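Probable 2-dehydro-3-deoxygalactonokinase DgoK1 (Sinorhizobium meliloti, PDB 3T69) probably phosphorylates 2-dehydro-3-deoxy-D-galactonate with ATP, the second step in the degradation of D-galactonate. Local coordinates at residues B[152-156]-B[248-252]; B[144-149]-B[259-265]; B[32-38]-B[55-59]; B[18-22]-B[51-56]. All blocks are in the same frame, centred on the assembly; numbering follows the deposited sequence.

Interaction 1 of 4, residues B[152-156]-B[248-252]; sequences HSKWV and EIAGA
Glu248 reaches down from the helix to Ser153 and Trp155 on the strand, and a single oxygen, OE2, takes a hydrogen bond from each of them. The Ser153 OG to Glu248 OE2 distance is 2.5 Å, the hydroxyl coming from the syn side but tilted out of the carboxylate plane. Trp155 NE1 lies 2.5 Å from Glu248 OE2 as well; at this resolution the exact length means little, but the N-H aims fairly straight, at 158°. The carboxylate meets the indole at its NE1 edge, with the two planes 80° apart. What brings it down is an extended glutamate chain with CG anti to the backbone N (chi1 -178°). The other oxygen, OE1, is hydrogen-bonded to Thr171 and Tyr274, so both oxygens of this buried carboxylate have partners. Helix 233-252 runs nearly along strand 153-159 here, on one face of its sheet, an alpha-on-beta layer consistent with the ASKHA kinase fold; the two segment axes run 10.4 Å apart. One turn after Glu248, Ala252 sets its methyl over the indole: CB stands 3.2 Å from the centroid of the Trp155 six-membered ring, a CH-pi contact almost straight above the centre. Packing slackens at Ile249, where CG1 comes no nearer than 4.4 Å to Trp155 CZ2, and Leu278 of helix 268-280 touches both of these side chains. Ala252 itself is partly exposed. On the far side of the strand, the partly exposed His152 turns away from the helix, and its ring meets Phe220 of the second subunit.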
loop_
_atom_site.group_PDB
_atom_site.type_symbol
_atom_site.label_atom_id
_atom_site.label_comp_id
_atom_site.label_asym_id
_atom_site.label_seq_id
_atom_site.Cartn_x
_atom_site.Cartn_y
_atom_site.Cartn_z
ATOM N N HIS B 152 -9.595 -8.726 -0.505
ATOM C CA HIS B 152 -10.341 -7.529 -0.853
ATOM C C HIS B 152 -11.581 -7.474 0.059
ATOM O O HIS B 152 -12.369 -8.400 0.109
ATOM C CB HIS B 152 -10.796 -7.529 -2.328
ATOM C CG HIS B 152 -9.680 -7.533 -3.342
ATOM N ND1 HIS B 152 -9.874 -7.946 -4.647
ATOM C CD2 HIS B 152 -8.379 -7.165 -3.256
ATOM C CE1 HIS B 152 -8.738 -7.839 -5.318
ATOM N NE2 HIS B 152 -7.809 -7.391 -4.492
ATOM N N SER B 153 -11.771 -6.404 0.799
ATOM C CA SER B 153 -12.794 -6.484 1.813
ATOM C C SER B 153 -14.054 -5.803 1.302
ATOM O O SER B 153 -14.027 -4.665 0.893
ATOM C CB SER B 153 -12.280 -5.888 3.124
ATOM O OG SER B 153 -13.367 -5.669 3.998
ATOM N N LYS B 154 -15.170 -6.495 1.288
ATOM C CA LYS B 154 -16.342 -5.859 0.729
ATOM C C LYS B 154 -17.279 -5.237 1.784
ATOM O O LYS B 154 -17.512 -5.840 2.840
ATOM C CB LYS B 154 -17.046 -6.860 -0.187
ATOM C CG LYS B 154 -16.698 -6.665 -1.660
ATOM C CD LYS B 154 -15.489 -7.383 -2.187
ATOM C CE LYS B 154 -14.996 -6.519 -3.296
ATOM N NZ LYS B 154 -14.118 -7.114 -4.317
ATOM N N TRP B 155 -17.788 -4.038 1.531
ATOM C CA TRP B 155 -18.820 -3.442 2.405
ATOM C C TRP B 155 -20.108 -3.228 1.608
ATOM O O TRP B 155 -20.126 -2.453 0.663
ATOM C CB TRP B 155 -18.341 -2.133 3.045
ATOM C CG TRP B 155 -17.365 -2.384 4.236
ATOM C CD1 TRP B 155 -16.117 -2.950 4.178
ATOM C CD2 TRP B 155 -17.589 -2.070 5.610
ATOM N NE1 TRP B 155 -15.556 -3.014 5.421
ATOM C CE2 TRP B 155 -16.437 -2.478 6.323
ATOM C CE3 TRP B 155 -18.659 -1.511 6.312
ATOM C CZ2 TRP B 155 -16.327 -2.337 7.715
ATOM C CZ3 TRP B 155 -18.561 -1.365 7.682
ATOM C CH2 TRP B 155 -17.390 -1.767 8.377
ATOM N N VAL B 156 -21.178 -3.933 1.985
ATOM C CA VAL B 156 -22.376 -4.057 1.128
ATOM C C VAL B 156 -23.689 -3.515 1.761
ATOM O O VAL B 156 -24.033 -3.877 2.884
ATOM C CB VAL B 156 -22.546 -5.529 0.724
ATOM C CG1 VAL B 156 -23.619 -5.703 -0.341
ATOM C CG2 VAL B 156 -21.232 -6.093 0.266
ATOM N N GLU B 248 -9.652 1.207 6.392
ATOM C CA GLU B 248 -10.922 0.620 5.919
ATOM C C GLU B 248 -12.171 1.121 6.646
ATOM O O GLU B 248 -13.187 1.462 6.024
ATOM C CB GLU B 248 -10.911 -0.871 6.108
ATOM C CG GLU B 248 -12.196 -1.485 5.586
ATOM C CD GLU B 248 -12.093 -2.987 5.428
ATOM O OE1 GLU B 248 -10.952 -3.490 5.241
ATOM O OE2 GLU B 248 -13.166 -3.654 5.501
ATOM N N ILE B 249 -12.113 1.164 7.974
ATOM C CA ILE B 249 -13.347 1.427 8.678
ATOM C C ILE B 249 -13.708 2.869 8.567
ATOM O O ILE B 249 -14.880 3.212 8.314
ATOM C CB ILE B 249 -13.276 1.006 10.114
ATOM C CG1 ILE B 249 -13.156 -0.512 10.197
ATOM C CG2 ILE B 249 -14.490 1.563 10.880
ATOM C CD1 ILE B 249 -12.594 -0.918 11.521
ATOM N N ALA B 250 -12.702 3.714 8.746
ATOM C CA ALA B 250 -12.840 5.132 8.411
ATOM C C ALA B 250 -13.587 5.292 7.126
ATOM O O ALA B 250 -14.542 6.018 7.081
ATOM C CB ALA B 250 -11.473 5.777 8.276
ATOM N N GLY B 251 -13.151 4.581 6.084
ATOM C CA GLY B 251 -13.766 4.699 4.780
ATOM C C GLY B 251 -15.171 4.120 4.718
ATOM O O GLY B 251 -16.120 4.771 4.212
ATOM N N ALA B 252 -15.310 2.886 5.196
ATOM C CA ALA B 252 -16.637 2.314 5.370
ATOM C C ALA B 252 -17.567 3.331 6.084
ATOM O O ALA B 252 -18.688 3.612 5.616
ATOM C CB ALA B 252 -16.537 1.061 6.140
#

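Interaction 2 of 4, residues B[144-149]-B[259-265]; sequences HLVCMP and VDGVCLV
Val146 and Val265 meet through different branches: Val146 sets CG1 anti to its backbone N (chi1 -173°), while Val265 offers CG2, which stands beside its own N, and the two methyls come within 3.5 Å. Leu264, with CG also anti to N (chi1 178°), carries CD1 across to Cys147 SG at 3.7 Å and on to the ring of Pro149, whose CD is 3.6 Å away. These side chains ride on two neighbouring parallel strands inside the mixed sheet. Cys263 N donates to Leu145 O at 3.0 Å, nearly straight; Cys147 N returns a bond to Cys263 O from above the carbonyl plane, and Val265 N closes the ladder on Cys147 O at 3.2 Å. Cys147 and Leu264 share one face, where Tyr274 of helix 268-280 packs on both, and Val146 and Cys263 share the other. Where the first strand gives way to loop, Pro149 CD rests 3.3 Å from Val265 O. A glycine here would probably leave Leu264 CD1 without its ring neighbour and let the chain after Met148 turn more freely. At the far end Leu145 CD2 crosses Val259 CG1 at 3.7 Å, about at right angles. Polar pairing is thus confined to the backbone, which sets the register, while the side chains that meet are largely apolar or sulfur-bearing, with the His144 ring near Cys263 SG, implying a join held by main-chain bonds and apolar packing, with no side-chain salt bridge.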
loop_
_atom_site.group_PDB
_atom_site.type_symbol
_atom_site.label_atom_id
_atom_site.label_comp_id
_atom_site.label_asym_id
_atom_site.label_seq_id
_atom_site.Cartn_x
_atom_site.Cartn_y
_atom_site.Cartn_z
ATOM N N HIS B 144 -29.507 -3.829 5.826
ATOM C CA HIS B 144 -28.319 -4.277 6.534
ATOM C C HIS B 144 -27.083 -3.636 5.917
ATOM O O HIS B 144 -27.116 -3.135 4.780
ATOM C CB HIS B 144 -28.223 -5.803 6.549
ATOM C CG HIS B 144 -29.449 -6.479 7.090
ATOM N ND1 HIS B 144 -29.776 -6.473 8.431
ATOM C CD2 HIS B 144 -30.427 -7.187 6.468
ATOM C CE1 HIS B 144 -30.899 -7.149 8.612
ATOM N NE2 HIS B 144 -31.314 -7.592 7.436
ATOM N N LEU B 145 -26.010 -3.619 6.691
ATOM C CA LEU B 145 -24.699 -3.238 6.205
ATOM C C LEU B 145 -23.719 -4.357 6.553
ATOM O O LEU B 145 -23.357 -4.546 7.697
ATOM C CB LEU B 145 -24.298 -1.880 6.808
ATOM C CG LEU B 145 -22.898 -1.248 6.712
ATOM C CD1 LEU B 145 -22.301 -1.291 5.291
ATOM C CD2 LEU B 145 -22.976 0.207 7.247
ATOM N N VAL B 146 -23.297 -5.089 5.537
ATOM C CA VAL B 146 -22.492 -6.271 5.730
ATOM C C VAL B 146 -21.050 -6.020 5.321
ATOM O O VAL B 146 -20.787 -5.528 4.220
ATOM C CB VAL B 146 -23.045 -7.400 4.847
ATOM C CG1 VAL B 146 -22.358 -8.712 5.114
ATOM C CG2 VAL B 146 -24.591 -7.532 5.004
ATOM N N CYS B 147 -20.119 -6.397 6.188
ATOM C CA CYS B 147 -18.696 -6.252 5.940
ATOM C C CYS B 147 -18.164 -7.601 5.664
ATOM O O CYS B 147 -18.342 -8.492 6.476
ATOM C CB CYS B 147 -17.980 -5.642 7.165
ATOM S SG CYS B 147 -16.174 -5.923 7.353
ATOM N N MET B 148 -17.471 -7.761 4.531
ATOM C CA MET B 148 -16.956 -9.078 4.145
ATOM C C MET B 148 -15.444 -9.065 3.934
ATOM O O MET B 148 -15.004 -9.012 2.822
ATOM C CB MET B 148 -17.714 -9.602 2.885
ATOM C CG MET B 148 -19.257 -9.343 2.920
ATOM S SD MET B 148 -20.258 -9.720 1.474
ATOM C CE MET B 148 -19.707 -11.400 1.331
ATOM N N PRO B 149 -14.641 -9.151 5.017
ATOM C CA PRO B 149 -13.173 -9.050 4.994
ATOM C C PRO B 149 -12.571 -10.091 4.093
ATOM O O PRO B 149 -13.302 -10.940 3.671
ATOM C CB PRO B 149 -12.799 -9.383 6.429
ATOM C CG PRO B 149 -13.951 -10.215 6.947
ATOM C CD PRO B 149 -15.117 -9.498 6.371
ATOM N N VAL B 259 -23.998 4.272 12.199
ATOM C CA VAL B 259 -24.436 2.891 12.040
ATOM C C VAL B 259 -23.992 2.198 13.327
ATOM O O VAL B 259 -22.959 2.578 13.901
ATOM C CB VAL B 259 -23.829 2.215 10.757
ATOM C CG1 VAL B 259 -24.485 2.767 9.479
ATOM C CG2 VAL B 259 -22.334 2.396 10.694
ATOM N N ASP B 260 -24.744 1.196 13.780
ATOM C CA ASP B 260 -24.558 0.680 15.138
ATOM C C ASP B 260 -23.752 -0.622 15.328
ATOM O O ASP B 260 -22.991 -0.730 16.279
ATOM C CB ASP B 260 -25.909 0.629 15.873
ATOM C CG ASP B 260 -26.449 2.027 16.205
ATOM O OD1 ASP B 260 -25.662 2.875 16.701
ATOM O OD2 ASP B 260 -27.663 2.274 15.971
ATOM N N GLY B 261 -23.931 -1.620 14.473
ATOM C CA GLY B 261 -24.902 -1.574 13.404
ATOM C C GLY B 261 -24.384 -2.240 12.148
ATOM O O GLY B 261 -24.876 -1.906 11.041
ATOM N N VAL B 262 -23.404 -3.161 12.302
ATOM C CA VAL B 262 -22.893 -3.952 11.154
ATOM C C VAL B 262 -22.891 -5.463 11.336
ATOM O O VAL B 262 -22.669 -5.963 12.437
ATOM C CB VAL B 262 -21.482 -3.483 10.625
ATOM C CG1 VAL B 262 -21.268 -2.005 10.900
ATOM C CG2 VAL B 262 -20.330 -4.331 11.174
ATOM N N CYS B 263 -23.103 -6.165 10.221
ATOM C CA CYS B 263 -23.112 -7.629 10.167
ATOM C C CYS B 263 -21.864 -8.178 9.500
ATOM O O CYS B 263 -21.728 -8.129 8.283
ATOM C CB CYS B 263 -24.351 -8.132 9.412
ATOM S SG CYS B 263 -25.911 -7.264 9.932
ATOM N N LEU B 264 -20.954 -8.715 10.301
ATOM C CA LEU B 264 -19.721 -9.272 9.771
ATOM C C LEU B 264 -19.950 -10.680 9.318
ATOM O O LEU B 264 -20.437 -11.487 10.091
ATOM C CB LEU B 264 -18.624 -9.281 10.837
ATOM C CG LEU B 264 -17.284 -9.876 10.428
ATOM C CD1 LEU B 264 -16.548 -8.844 9.628
ATOM C CD2 LEU B 264 -16.453 -10.279 11.649
ATOM N N VAL B 265 -19.592 -10.962 8.064
ATOM C CA VAL B 265 -19.513 -12.309 7.496
ATOM C C VAL B 265 -18.055 -12.643 7.379
ATOM O O VAL B 265 -17.344 -11.967 6.659
ATOM C CB VAL B 265 -20.071 -12.328 6.064
ATOM C CG1 VAL B 265 -19.760 -13.646 5.370
ATOM C CG2 VAL B 265 -21.577 -12.005 6.052
#

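Interaction 3 of 4, residues B[32-38]-B[55-59]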
loop_
_atom_site.group_PDB
_atom_site.type_symbol
_atom_site.label_atom_id
_atom_site.label_comp_id
_atom_site.label_asym_id
_atom_site.label_seq_id
_atom_site.Cartn_x
_atom_site.Cartn_y
_atom_site.Cartn_z
ATOM N N ALA B 32 -19.087 -35.105 1.351
ATOM C CA ALA B 32 -17.619 -35.026 1.385
ATOM C C ALA B 32 -17.098 -33.561 1.304
ATOM O O ALA B 32 -17.911 -32.619 1.298
ATOM C CB ALA B 32 -17.013 -35.904 0.323
ATOM N N GLU B 33 -15.767 -33.375 1.268
ATOM C CA GLU B 33 -15.104 -32.031 1.303
ATOM C C GLU B 33 -13.632 -32.083 0.847
ATOM O O GLU B 33 -12.929 -33.058 1.090
ATOM C CB GLU B 33 -15.166 -31.385 2.712
ATOM C CG GLU B 33 -14.537 -29.951 2.825
ATOM C CD GLU B 33 -13.548 -29.763 4.008
ATOM O OE1 GLU B 33 -13.841 -30.230 5.142
ATOM O OE2 GLU B 33 -12.476 -29.138 3.806
ATOM N N ARG B 34 -13.180 -31.026 0.175
ATOM C CA ARG B 34 -11.767 -30.869 -0.195
ATOM C C ARG B 34 -11.343 -29.403 -0.071
ATOM O O ARG B 34 -12.109 -28.485 -0.404
ATOM C CB ARG B 34 -11.486 -31.385 -1.615
ATOM C CG ARG B 34 -11.684 -32.874 -1.804
ATOM C CD ARG B 34 -10.454 -33.654 -1.427
ATOM N NE ARG B 34 -9.505 -33.686 -2.530
ATOM C CZ ARG B 34 -8.340 -34.325 -2.515
ATOM N NH1 ARG B 34 -7.969 -35.004 -1.453
ATOM N NH2 ARG B 34 -7.545 -34.294 -3.575
ATOM N N ARG B 35 -10.132 -29.209 0.443
ATOM C CA ARG B 35 -9.511 -27.906 0.560
ATOM C C ARG B 35 -8.103 -27.957 -0.032
ATOM O O ARG B 35 -7.430 -28.988 -0.002
ATOM C CB ARG B 35 -9.446 -27.463 2.026
ATOM C CG ARG B 35 -10.726 -26.856 2.548
ATOM C CD ARG B 35 -10.581 -26.202 3.934
ATOM N NE ARG B 35 -11.882 -25.926 4.558
ATOM C CZ ARG B 35 -12.876 -25.219 3.999
ATOM N NH1 ARG B 35 -12.755 -24.717 2.769
ATOM N NH2 ARG B 35 -14.019 -25.026 4.653
ATOM N N SER B 36 -7.658 -26.836 -0.572
ATOM C CA SER B 36 -6.273 -26.691 -0.959
ATOM C C SER B 36 -6.027 -25.218 -1.260
ATOM O O SER B 36 -6.915 -24.378 -1.051
ATOM C CB SER B 36 -5.972 -27.568 -2.167
ATOM O OG SER B 36 -6.852 -27.248 -3.224
ATOM N N ALA B 37 -4.826 -24.910 -1.742
ATOM C CA ALA B 37 -4.426 -23.538 -2.017
ATOM C C ALA B 37 -4.253 -23.292 -3.517
ATOM O O ALA B 37 -3.653 -22.312 -3.929
ATOM C CB ALA B 37 -3.146 -23.205 -1.263
ATOM N N GLU B 38 -4.774 -24.187 -4.348
ATOM C CA GLU B 38 -4.789 -23.915 -5.800
ATOM C C GLU B 38 -6.009 -23.052 -6.159
ATOM O O GLU B 38 -7.127 -23.566 -6.329
ATOM C CB GLU B 38 -4.731 -25.202 -6.618
ATOM C CG GLU B 38 -5.584 -26.298 -6.036
ATOM C CD GLU B 38 -4.947 -27.669 -6.138
ATOM O OE1 GLU B 38 -5.400 -28.542 -5.375
ATOM O OE2 GLU B 38 -4.014 -27.878 -6.969
ATOM N N HIS B 55 -9.827 -33.485 -7.671
ATOM C CA HIS B 55 -10.666 -33.459 -6.468
ATOM C C HIS B 55 -11.925 -34.316 -6.540
ATOM O O HIS B 55 -12.389 -34.868 -5.520
ATOM C CB HIS B 55 -10.987 -32.026 -6.083
ATOM C CG HIS B 55 -9.818 -31.324 -5.483
ATOM N ND1 HIS B 55 -9.380 -31.582 -4.201
ATOM C CD2 HIS B 55 -8.947 -30.433 -6.008
ATOM C CE1 HIS B 55 -8.311 -30.850 -3.946
ATOM N NE2 HIS B 55 -8.030 -30.140 -5.026
ATOM N N LEU B 56 -12.454 -34.446 -7.755
ATOM C CA LEU B 56 -13.633 -35.253 -8.013
ATOM C C LEU B 56 -13.313 -36.725 -7.925
ATOM O O LEU B 56 -14.095 -37.472 -7.327
ATOM C CB LEU B 56 -14.251 -34.918 -9.374
ATOM C CG LEU B 56 -15.179 -33.689 -9.446
ATOM C CD1 LEU B 56 -15.777 -33.578 -10.851
ATOM C CD2 LEU B 56 -16.296 -33.679 -8.389
ATOM N N ALA B 57 -12.183 -37.133 -8.516
ATOM C CA ALA B 57 -11.720 -38.509 -8.406
ATOM C C ALA B 57 -11.505 -38.849 -6.916
ATOM O O ALA B 57 -12.074 -39.819 -6.377
ATOM C CB ALA B 57 -10.430 -38.715 -9.205
ATOM N N ALA B 58 -10.722 -37.998 -6.253
ATOM C CA ALA B 58 -10.423 -38.167 -4.856
ATOM C C ALA B 58 -11.671 -38.604 -4.093
ATOM O O ALA B 58 -11.686 -39.709 -3.528
ATOM C CB ALA B 58 -9.841 -36.899 -4.275
ATOM N N VAL B 59 -12.726 -37.787 -4.126
ATOM C CA VAL B 59 -13.927 -38.045 -3.310
ATOM C C VAL B 59 -14.928 -39.120 -3.811
ATOM O O VAL B 59 -16.032 -39.250 -3.243
ATOM C CB VAL B 59 -14.701 -36.709 -2.920
ATOM C CG1 VAL B 59 -13.819 -35.758 -2.148
ATOM C CG2 VAL B 59 -15.289 -35.996 -4.132
#
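Glu38 OE1 is gripped twice: Ser36 OG donates to it from 2.9 Å on the anti side, and His55 NE2 from 3.1 Å. The imidazole N-H points at this oxygen almost straight (166°), with the oxygen in the ring plane, yet the N-H arrives from above the carboxylate plane, which stands 88° from the ring. Across the same ring His55 ND1 accepts from Arg34 NE at 2.7 Å, a less straight bond (139°) tilted from both flat groups. One nitrogen accepting and the other donating is consistent with a neutral imidazole protonated on NE2, and the two bonds together would fix the rotation of the ring. Arg34 gets its NE there by bending at both chi2 and chi3, which folds the guanidinium back over the helix end. Ala58 CB then sits over the centre of one guanidinium face, 3.5 Å from Arg34 CZ. A phenylalanine in place of His55 would probably leave Arg34 NE without its acceptor and Glu38 OE1 with Ser36 OG alone of its two donors, and free the arginine's end to swing. Beyond the polar run, Val59, just past the last helical turn, lays CG1 against Arg34 CG at 3.6 Å and Ala32 CB at 4.0 Å. The contact ties the third strand of the antiparallel run, 30-36, to the C-terminal end of helix 50-58 at the protein surface. Strand 19-24 lies alongside, hydrogen-bonded to Arg34 and Ser36 through their backbones, and its Ile23 touches both Ala32 and Val59.

Interaction 4 of 4, residues B[18-22]-B[51-56]; sequences SFRLW and ILDGHL
Phe19 meets the helix first, laying its ring against His55 in an offset stack with centroids 4.8 Å apart and planes at 21°. The overlap is partial: Phe19 CE1 stands over the imidazole face toward the rim, 3.6 Å from His55 CD2, and the two side chains slide past each other in opposite directions. Having CG anti to the backbone N (chi1 179°) is what sends the phenyl ring out from the strand toward the helix. Ile51, one turn before His55, approaches a face of the phenyl ring with CG2, 4.5 Å from Phe19 CE2, and the same methyl lies at the edge of the imidazole. So this ring pair is flanked by an aliphatic branch, while Trp14 meets Phe19 edge-to-face from strand 9-14. Arg20 comes next and turns to the other face of the sheet; its side chain is not modelled beyond CB. Leu21 returns to the helix side, where its CD1 reaches Leu52 CD1 at 4.4 Å and Leu56 CD2 at 4.3 Å, two leucines one helical turn apart. These are looser, purely apolar touches. The strand and helix segments cross at -44° with their axes 10.4 Å apart, a helix laid on a sheet. Three antiparallel strands, then a helix, then a parallel strand is the order expected of the ribonuclease H-like core of ASKHA kinases. Here helix 50-58 covers strand 19-24, central between strands 9-14 and 30-36, and its Leu52 and Leu56 reach on to Ile67 of strand 67-71.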
loop_
_atom_site.group_PDB
_atom_site.type_symbol
_atom_site.label_atom_id
_atom_site.label_comp_id
_atom_site.label_asym_id
_atom_site.label_seq_id
_atom_site.Cartn_x
_atom_site.Cartn_y
_atom_site.Cartn_z
ATOM N N SER B 18 -7.265 -20.003 -3.117
ATOM C CA SER B 18 -7.778 -21.149 -2.412
ATOM C C SER B 18 -8.942 -21.817 -3.147
ATOM O O SER B 18 -9.780 -21.147 -3.758
ATOM C CB SER B 18 -8.213 -20.738 -1.002
ATOM O OG SER B 18 -9.388 -19.954 -1.031
ATOM N N PHE B 19 -8.990 -23.144 -3.038
ATOM C CA PHE B 19 -10.021 -23.977 -3.643
ATOM C C PHE B 19 -10.785 -24.740 -2.567
ATOM O O PHE B 19 -10.187 -25.411 -1.743
ATOM C CB PHE B 19 -9.350 -24.958 -4.584
ATOM C CG PHE B 19 -10.294 -25.902 -5.255
ATOM C CD1 PHE B 19 -10.655 -27.102 -4.648
ATOM C CD2 PHE B 19 -10.800 -25.614 -6.516
ATOM C CE1 PHE B 19 -11.503 -27.988 -5.273
ATOM C CE2 PHE B 19 -11.656 -26.503 -7.151
ATOM C CZ PHE B 19 -12.004 -27.691 -6.526
ATOM N N ARG B 20 -12.102 -24.649 -2.586
ATOM C CA ARG B 20 -12.929 -25.424 -1.686
ATOM C C ARG B 20 -14.063 -26.144 -2.436
ATOM O O ARG B 20 -14.684 -25.563 -3.320
ATOM C CB ARG B 20 -13.490 -24.527 -0.557
ATOM N N LEU B 21 -14.325 -27.398 -2.060
ATOM C CA LEU B 21 -15.413 -28.216 -2.624
ATOM C C LEU B 21 -16.302 -28.889 -1.558
ATOM O O LEU B 21 -15.842 -29.268 -0.498
ATOM C CB LEU B 21 -14.830 -29.274 -3.552
ATOM C CG LEU B 21 -15.820 -30.193 -4.257
ATOM C CD1 LEU B 21 -15.335 -30.567 -5.629
ATOM C CD2 LEU B 21 -16.061 -31.437 -3.468
ATOM N N TRP B 22 -17.583 -29.041 -1.873
ATOM C CA TRP B 22 -18.548 -29.764 -1.040
ATOM C C TRP B 22 -19.431 -30.633 -1.951
ATOM O O TRP B 22 -19.966 -30.140 -2.930
ATOM C CB TRP B 22 -19.476 -28.795 -0.274
ATOM C CG TRP B 22 -18.864 -27.838 0.766
ATOM C CD1 TRP B 22 -18.763 -28.037 2.127
ATOM C CD2 TRP B 22 -18.364 -26.515 0.526
ATOM N NE1 TRP B 22 -18.202 -26.932 2.735
ATOM C CE2 TRP B 22 -17.942 -25.990 1.773
ATOM C CE3 TRP B 22 -18.205 -25.729 -0.625
ATOM C CZ2 TRP B 22 -17.373 -24.711 1.887
ATOM C CZ3 TRP B 22 -17.648 -24.461 -0.503
ATOM C CH2 TRP B 22 -17.239 -23.967 0.740
ATOM N N ILE B 51 -7.642 -29.641 -12.173
ATOM C CA ILE B 51 -7.761 -29.538 -10.746
ATOM C C ILE B 51 -9.110 -30.021 -10.281
ATOM O O ILE B 51 -9.228 -30.672 -9.267
ATOM C CB ILE B 51 -7.561 -28.114 -10.295
ATOM C CG1 ILE B 51 -6.152 -27.686 -10.596
ATOM C CG2 ILE B 51 -7.801 -27.977 -8.831
ATOM C CD1 ILE B 51 -6.002 -26.255 -10.589
ATOM N N LEU B 52 -10.132 -29.675 -11.028
ATOM C CA LEU B 52 -11.488 -30.077 -10.718
ATOM C C LEU B 52 -11.698 -31.595 -10.848
ATOM O O LEU B 52 -12.448 -32.183 -10.055
ATOM C CB LEU B 52 -12.476 -29.327 -11.589
ATOM C CG LEU B 52 -13.970 -29.533 -11.341
ATOM C CD1 LEU B 52 -14.347 -29.609 -9.858
ATOM C CD2 LEU B 52 -14.668 -28.388 -11.981
ATOM N N ASP B 53 -11.051 -32.223 -11.835
ATOM C CA ASP B 53 -11.200 -33.672 -12.026
ATOM C C ASP B 53 -10.491 -34.474 -10.921
ATOM O O ASP B 53 -11.055 -35.461 -10.417
ATOM C CB ASP B 53 -10.820 -34.101 -13.453
ATOM C CG ASP B 53 -11.905 -33.716 -14.482
ATOM O OD1 ASP B 53 -13.077 -33.524 -14.082
ATOM O OD2 ASP B 53 -11.596 -33.592 -15.688
ATOM N N GLY B 54 -9.297 -34.002 -10.527
ATOM C CA GLY B 54 -8.522 -34.548 -9.411
ATOM C C GLY B 54 -9.319 -34.619 -8.126
ATOM O O GLY B 54 -9.504 -35.685 -7.553
ATOM N N HIS B 55 -9.827 -33.485 -7.671
ATOM C CA HIS B 55 -10.666 -33.459 -6.468
ATOM C C HIS B 55 -11.925 -34.316 -6.540
ATOM O O HIS B 55 -12.389 -34.868 -5.520
ATOM C CB HIS B 55 -10.987 -32.026 -6.083
ATOM C CG HIS B 55 -9.818 -31.324 -5.483
ATOM N ND1 HIS B 55 -9.380 -31.582 -4.201
ATOM C CD2 HIS B 55 -8.947 -30.433 -6.008
ATOM C CE1 HIS B 55 -8.311 -30.850 -3.946
ATOM N NE2 HIS B 55 -8.030 -30.140 -5.026
ATOM N N LEU B 56 -12.454 -34.446 -7.755
ATOM C CA LEU B 56 -13.633 -35.253 -8.013
ATOM C C LEU B 56 -13.313 -36.725 -7.925
ATOM O O LEU B 56 -14.095 -37.472 -7.327
ATOM C CB LEU B 56 -14.251 -34.918 -9.374
ATOM C CG LEU B 56 -15.179 -33.689 -9.446
ATOM C CD1 LEU B 56 -15.777 -33.578 -10.851
ATOM C CD2 LEU B 56 -16.296 -33.679 -8.389
#

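In the fold
From the N terminus, interaction 4 comes first, returning helix 50-58 to strand 19-24. Interaction 3 starts on the next strand, 30-36, and ends on the same helix slightly further along, so the two loops overlap without nesting and share His55 and Leu56. Together they fasten one helix over two adjacent strands of the first sheet. The chain then runs on to strand 143-148, where interaction 2 opens; it closes only at 259-265, and interaction 1 is nested inside it. Those two meet in the second sheet, through neighbouring strands 143-148 and 153-159. The centres of interactions 1 and 3 lie about 32 Å apart, on opposite sides of the chain's centre.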